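PDB 4J1Q: polyketide synthase PksJ from Bacillus subtilis subsp. subtilis, which reduces alpha- and beta-keto groups stereoselectively with NADPH, as a ketoreductase domain of the bacillaene polyketide assembly line. Local coordinates for residues Gln90-Leu95 and Gly128-Ala133. Numbering follows the deposited sequence.
Sequences QNIFEL and GLFKTA
Ile-92 and Leu-129 carry most of the contact between helices 81-98 and 126-136, a worked example of how two nearly parallel helices are joined chiefly by branched aliphatic side chains, with one aromatic edge. The axes of the two segments run 11.1 Å apart at 16°, far enough that side chains, not backbones, make the contact. Leu-129 does so with its CG anti to the backbone N (chi1 -179°), which extends the side chain toward the other helix and lays CD2 3.6 Å from Ile-92 CB. The same methyl is equally close to Ile-92 CG2 and lies 4.2 Å from the backbone N of Phe-93, so it rests against the other helix where Ile-92 joins Phe-93. Ile-92 answers with its short branch: CG2 also meets the edge of the Phe-130 ring, 3.6 Å from CE1 and in the ring plane, and thus touches both a leucine methyl and an aromatic rim. The contact is buried, with strand 140-147 touched by Phe-130 at Ala-142, helix 349-370 by Leu-129 at Ala-349 and Ala-353, and helix 304-324 by Phe-93, whose ring turns away to stack with Phe-307. With no hydrogen bond or charge pair crossing between the segments, their mutual hold probably rests on dispersion and the exclusion of water, through methyl groups and one ring edge.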
ATOM      1  N   GLN A  90      12.836   6.775  -4.744  1.00 37.58           N
ATOM      2  CA  GLN A  90      13.535   8.036  -4.606  1.00 41.07           C
ATOM      3  C   GLN A  90      14.048   8.533  -5.939  1.00 44.34           C
ATOM      4  O   GLN A  90      14.029   9.747  -6.201  1.00 46.31           O
ATOM      5  CB  GLN A  90      14.689   7.928  -3.604  1.00 42.97           C
ATOM      6  CG  GLN A  90      15.429   9.236  -3.438  1.00 45.85           C
ATOM      7  CD  GLN A  90      16.557   9.160  -2.423  1.00 49.26           C
ATOM      8  OE1 GLN A  90      17.730   9.291  -2.784  1.00 53.86           O
ATOM      9  NE2 GLN A  90      16.210   8.987  -1.145  1.00 45.08           N
ATOM     10  N   ASN A  91      14.534   7.613  -6.775  1.00 46.51           N
ATOM     11  CA  ASN A  91      14.966   7.987  -8.130  1.00 47.10           C
ATOM     12  C   ASN A  91      13.815   8.539  -8.963  1.00 48.16           C
ATOM     13  O   ASN A  91      13.989   9.577  -9.610  1.00 45.57           O
ATOM     14  CB  ASN A  91      15.586   6.800  -8.864  1.00 51.97           C
ATOM     15  CG  ASN A  91      16.852   6.312  -8.198  1.00 57.41           C
ATOM     16  OD1 ASN A  91      17.571   7.088  -7.582  1.00 65.57           O
ATOM     17  ND2 ASN A  91      17.091   5.014  -8.261  1.00 59.05           N
ATOM     18  N   ILE A  92      12.640   7.871  -8.923  1.00 42.91           N
ATOM     19  CA  ILE A  92      11.451   8.388  -9.610  1.00 41.99           C
ATOM     20  C   ILE A  92      11.127   9.749  -9.061  1.00 41.76           C
ATOM     21  O   ILE A  92      10.802  10.685  -9.803  1.00 45.01           O
ATOM     22  CB  ILE A  92      10.173   7.548  -9.374  1.00 40.70           C
ATOM     23  CG1 ILE A  92      10.377   6.075  -9.764  1.00 40.01           C
ATOM     24  CG2 ILE A  92       9.001   8.176 -10.116  1.00 38.38           C
ATOM     25  CD1 ILE A  92      11.329   5.876 -10.903  1.00 46.74           C
ATOM     26  N   PHE A  93      11.215   9.844  -7.744  1.00 39.27           N
ATOM     27  CA  PHE A  93      10.845  11.050  -7.029  1.00 38.04           C
ATOM     28  C   PHE A  93      11.760  12.206  -7.421  1.00 40.16           C
ATOM     29  O   PHE A  93      11.285  13.324  -7.673  1.00 38.71           O
ATOM     30  CB  PHE A  93      10.885  10.753  -5.527  1.00 35.70           C
ATOM     31  CG  PHE A  93      10.917  11.967  -4.654  1.00 35.67           C
ATOM     32  CD1 PHE A  93       9.793  12.756  -4.516  1.00 35.66           C
ATOM     33  CD2 PHE A  93      12.007  12.204  -3.824  1.00 35.40           C
ATOM     34  CE1 PHE A  93       9.787  13.807  -3.621  1.00 36.21           C
ATOM     35  CE2 PHE A  93      12.006  13.237  -2.924  1.00 34.94           C
ATOM     36  CZ  PHE A  93      10.882  14.032  -2.804  1.00 35.86           C
ATOM     37  N   GLU A  94      13.050  11.917  -7.588  1.00 43.17           N
ATOM     38  CA  GLU A  94      14.018  12.976  -7.933  1.00 48.82           C
ATOM     39  C   GLU A  94      13.903  13.352  -9.398  1.00 46.93           C
ATOM     40  O   GLU A  94      14.148  14.476  -9.769  1.00 48.39           O
ATOM     41  CB  GLU A  94      15.450  12.555  -7.609  1.00 49.40           C
ATOM     42  CG  GLU A  94      15.711  12.382  -6.123  1.00 53.00           C
ATOM     43  CD  GLU A  94      17.112  11.882  -5.832  1.00 62.00           C
ATOM     44  OE1 GLU A  94      17.624  11.035  -6.596  1.00 80.69           O
ATOM     45  OE2 GLU A  94      17.715  12.350  -4.847  1.00 66.04           O
ATOM     46  N   LEU A  95      13.507  12.386 -10.211  1.00 46.80           N
ATOM     47  CA  LEU A  95      13.158  12.631 -11.596  1.00 45.99           C
ATOM     48  C   LEU A  95      12.019  13.644 -11.752  1.00 46.65           C
ATOM     49  O   LEU A  95      12.153  14.618 -12.468  1.00 52.91           O
ATOM     50  CB  LEU A  95      12.802  11.311 -12.258  1.00 45.45           C
ATOM     51  CG  LEU A  95      12.390  11.359 -13.715  1.00 48.71           C
ATOM     52  CD1 LEU A  95      13.568  11.769 -14.603  1.00 49.09           C
ATOM     53  CD2 LEU A  95      11.828  10.011 -14.126  1.00 46.97           C
ATOM     54  N   GLY A 128       1.329   4.024  -6.699  1.00 27.73           N
ATOM     55  CA  GLY A 128       0.981   5.033  -5.693  1.00 25.91           C
ATOM     56  C   GLY A 128       1.661   6.362  -5.959  1.00 26.02           C
ATOM     57  O   GLY A 128       1.032   7.427  -5.882  1.00 26.34           O
ATOM     58  N   LEU A 129       2.964   6.313  -6.241  1.00 25.76           N
ATOM     59  CA  LEU A 129       3.717   7.523  -6.567  1.00 26.82           C
ATOM     60  C   LEU A 129       3.186   8.215  -7.852  1.00 28.39           C
ATOM     61  O   LEU A 129       3.036   9.446  -7.881  1.00 29.25           O
ATOM     62  CB  LEU A 129       5.232   7.230  -6.668  1.00 27.09           C
ATOM     63  CG  LEU A 129       6.280   8.325  -6.980  1.00 28.46           C
ATOM     64  CD1 LEU A 129       6.135   9.603  -6.196  1.00 30.02           C
ATOM     65  CD2 LEU A 129       7.677   7.807  -6.738  1.00 29.19           C
ATOM     66  N   PHE A 130       2.912   7.427  -8.891  1.00 28.77           N
ATOM     67  CA  PHE A 130       2.455   7.972 -10.211  1.00 31.20           C
ATOM     68  C   PHE A 130       1.088   8.680 -10.132  1.00 31.79           C
ATOM     69  O   PHE A 130       0.920   9.793 -10.638  1.00 32.01           O
ATOM     70  CB  PHE A 130       2.405   6.845 -11.251  1.00 31.74           C
ATOM     71  CG  PHE A 130       3.741   6.593 -11.913  1.00 34.90           C
ATOM     72  CD1 PHE A 130       4.903   7.174 -11.401  1.00 33.61           C
ATOM     73  CD2 PHE A 130       3.830   5.862 -13.085  1.00 36.18           C
ATOM     74  CE1 PHE A 130       6.128   7.018 -12.037  1.00 36.71           C
ATOM     75  CE2 PHE A 130       5.057   5.678 -13.708  1.00 39.13           C
ATOM     76  CZ  PHE A 130       6.206   6.284 -13.201  1.00 37.50           C
ATOM     77  N   LYS A 131       0.164   8.090  -9.382  1.00 30.07           N
ATOM     78  CA  LYS A 131      -1.115   8.718  -9.126  1.00 32.31           C
ATOM     79  C   LYS A 131      -1.013  10.033  -8.361  1.00 33.15           C
ATOM     80  O   LYS A 131      -1.671  11.008  -8.719  1.00 35.76           O
ATOM     81  CB  LYS A 131      -2.036   7.750  -8.388  1.00 33.68           C
ATOM     82  CG  LYS A 131      -2.346   6.529  -9.229  1.00 36.16           C
ATOM     83  CD  LYS A 131      -3.526   5.768  -8.644  1.00 41.09           C
ATOM     84  CE  LYS A 131      -4.264   5.032  -9.764  1.00 44.19           C
ATOM     85  NZ  LYS A 131      -3.611   3.729 -10.022  1.00 43.98           N
ATOM     86  N   THR A 132      -0.140  10.099  -7.359  1.00 31.17           N
ATOM     87  CA  THR A 132       0.065  11.366  -6.661  1.00 30.91           C
ATOM     88  C   THR A 132       0.707  12.391  -7.582  1.00 32.64           C
ATOM     89  O   THR A 132       0.198  13.485  -7.721  1.00 35.42           O
ATOM     90  CB  THR A 132       0.897  11.191  -5.384  1.00 30.26           C
ATOM     91  OG1 THR A 132       0.213  10.272  -4.514  1.00 30.15           O
ATOM     92  CG2 THR A 132       1.102  12.557  -4.656  1.00 28.89           C
ATOM     93  N   ALA A 133       1.771  11.999  -8.273  1.00 32.78           N
ATOM     94  CA  ALA A 133       2.407  12.864  -9.266  1.00 34.87           C
ATOM     95  C   ALA A 133       1.408  13.484 -10.264  1.00 39.08           C
ATOM     96  O   ALA A 133       1.511  14.680 -10.572  1.00 39.30           O
ATOM     97  CB  ALA A 133       3.507  12.109 -10.009  1.00 32.48           C
TER